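Local structure of ribosome-inactivating protein (Lychnis chalcedonica, 2G5X) at residues S14-L17 against D18-E22. The protein is a plant ribosome-inactivating protein by name and family, a single chain of mixed alpha/beta fold. Residues are numbered along the deposited sequence; the frame is centred on the assembly and turned at random. Where two conformers were deposited one is given.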
loop_
_atom_site.group_PDB
_atom_site.type_symbol
_atom_site.label_atom_id
_atom_site.label_comp_id
_atom_site.label_asym_id
_atom_site.label_seq_id
_atom_site.Cartn_x
_atom_site.Cartn_y
_atom_site.Cartn_z
ATOM N N SER A 14 10.700 -5.415 6.962
ATOM C CA SER A 14 11.550 -4.258 6.681
ATOM C C SER A 14 12.292 -4.377 5.352
ATOM O O SER A 14 12.458 -3.386 4.644
ATOM C CB SER A 14 12.562 -4.039 7.814
ATOM O OG SER A 14 11.928 -3.541 8.982
ATOM N N SER A 15 12.745 -5.581 5.014
ATOM C CA SER A 15 13.455 -5.772 3.750
ATOM C C SER A 15 12.478 -5.576 2.595
ATOM O O SER A 15 12.826 -5.013 1.554
ATOM C CB SER A 15 14.084 -7.167 3.688
ATOM O OG SER A 15 14.890 -7.418 4.822
ATOM N N PHE A 16 11.250 -6.044 2.792
ATOM C CA PHE A 16 10.194 -5.906 1.798
ATOM C C PHE A 16 9.957 -4.420 1.521
ATOM O O PHE A 16 9.887 -3.998 0.367
ATOM C CB PHE A 16 8.912 -6.569 2.324
ATOM C CG PHE A 16 7.653 -6.069 1.681
ATOM C CD1 PHE A 16 7.381 -6.327 0.339
ATOM C CD2 PHE A 16 6.732 -5.342 2.424
ATOM C CE1 PHE A 16 6.204 -5.865 -0.254
ATOM C CE2 PHE A 16 5.554 -4.874 1.844
ATOM C CZ PHE A 16 5.289 -5.136 0.505
ATOM N N LEU A 17 9.844 -3.625 2.581
ATOM C CA LEU A 17 9.617 -2.193 2.420
ATOM C C LEU A 17 10.763 -1.498 1.684
ATOM O O LEU A 17 10.525 -0.615 0.857
ATOM C CB LEU A 17 9.402 -1.524 3.779
ATOM C CG LEU A 17 8.102 -1.888 4.495
ATOM C CD1 LEU A 17 8.030 -1.130 5.809
ATOM C CD2 LEU A 17 6.905 -1.538 3.614
ATOM N N ASP A 18 12.001 -1.886 1.981
ATOM C CA ASP A 18 13.137 -1.271 1.299
ATOM C C ASP A 18 13.084 -1.620 -0.184
ATOM O O ASP A 18 13.375 -0.778 -1.035
ATOM C CB ASP A 18 14.473 -1.733 1.901
ATOM C CG ASP A 18 14.857 -0.951 3.149
ATOM O OD1 ASP A 18 14.311 0.154 3.356
ATOM O OD2 ASP A 18 15.722 -1.432 3.915
ATOM N N SER A 19 12.699 -2.855 -0.498
ATOM C CA SER A 19 12.600 -3.277 -1.896
ATOM C C SER A 19 11.541 -2.447 -2.606
ATOM O O SER A 19 11.741 -1.990 -3.730
ATOM C CB SER A 19 12.232 -4.760 -1.997
ATOM O OG SER A 19 11.864 -5.106 -3.319
ATOM N N LEU A 20 10.408 -2.251 -1.940
ATOM C CA LEU A 20 9.318 -1.468 -2.508
ATOM C C LEU A 20 9.732 -0.007 -2.717
ATOM O O LEU A 20 9.460 0.577 -3.766
ATOM C CB LEU A 20 8.090 -1.541 -1.592
ATOM C CG LEU A 20 6.866 -0.721 -2.021
ATOM C CD1 LEU A 20 6.455 -1.099 -3.439
ATOM C CD2 LEU A 20 5.723 -0.968 -1.042
ATOM N N ARG A 21 10.386 0.579 -1.717
ATOM C CA ARG A 21 10.831 1.965 -1.810
ATOM C C ARG A 21 11.742 2.172 -3.014
ATOM O O ARG A 21 11.601 3.151 -3.748
ATOM C CB ARG A 21 11.566 2.375 -0.529
ATOM C CG ARG A 21 10.653 2.581 0.676
ATOM C CD ARG A 21 11.417 2.408 1.982
ATOM N NE ARG A 21 10.567 2.635 3.147
ATOM C CZ ARG A 21 10.828 2.171 4.366
ATOM N NH1 ARG A 21 11.921 1.450 4.589
ATOM N NH2 ARG A 21 9.989 2.419 5.362
ATOM N N GLU A 22 12.676 1.248 -3.208
ATOM C CA GLU A 22 13.615 1.332 -4.323
ATOM C C GLU A 22 12.896 1.288 -5.669
ATOM O O GLU A 22 13.287 1.984 -6.607
ATOM C CB GLU A 22 14.631 0.187 -4.252
ATOM C CG GLU A 22 15.582 0.256 -3.068
ATOM C CD GLU A 22 16.669 1.309 -3.237
ATOM O OE1 GLU A 22 17.415 1.550 -2.268
ATOM O OE2 GLU A 22 16.784 1.890 -4.338
HETATM O O HOH W 1 13.252 -0.810 6.255
#
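Asp-18 meets Ser-14 one helical turn back: its backbone N donates to Ser-14 O at 3.1 Å, the first of four successive i to i+4 bonds across the two segments. With CG set beside its own backbone N (chi1 -83°), the carboxylate leans back towards the same carbonyl, and a water that can donate to Ser-14 O accepts a weak bond from Arg-21 NH1. Ser-19 continues the ladder through its N to Ser-15 O at 3.0 Å, while its CB lies 3.4 Å from Phe-16 O. Leu-20 N binds Phe-16 O, and its side chain, with CG anti to the backbone N (chi1 178°), runs out on the buried side, where CD2 approaches Phe-16 CZ obliquely at 4.5 Å. Both residues belong to helix 10-25, the connection of a beta-alpha-beta unit between the parallel strands 3-5 and 45-51, and they pack on Val-48 of the second strand and Val-168 of helix 154-173; the Phe-16 ring also meets that of Trp-4. Arg-21 closes the series with its N on Leu-17 O at 2.8 Å, and its CG passes 3.2 Å from that same oxygen. From there the chain stays extended to NE, carrying the guanidinium back over Leu-17, whose CB sits 3.9 Å above the centre of one face. At the edge of this group, and in its plane, NH1 forms a salt bridge with Asp-18 OD1 at 3.0 Å, which with the Leu-17 contact helps to fix the group's rotation, although the nitrogen comes from above the carboxylate plane. The remaining nitrogens face other helices: NE donates to Ala-172 O, and NH2 is shared between Ala-171 O and a salt bridge to Glu-178, a second carboxylate that probably helps balance the charge and whose other oxygen is hydrogen-bonded to Ser-14 OG.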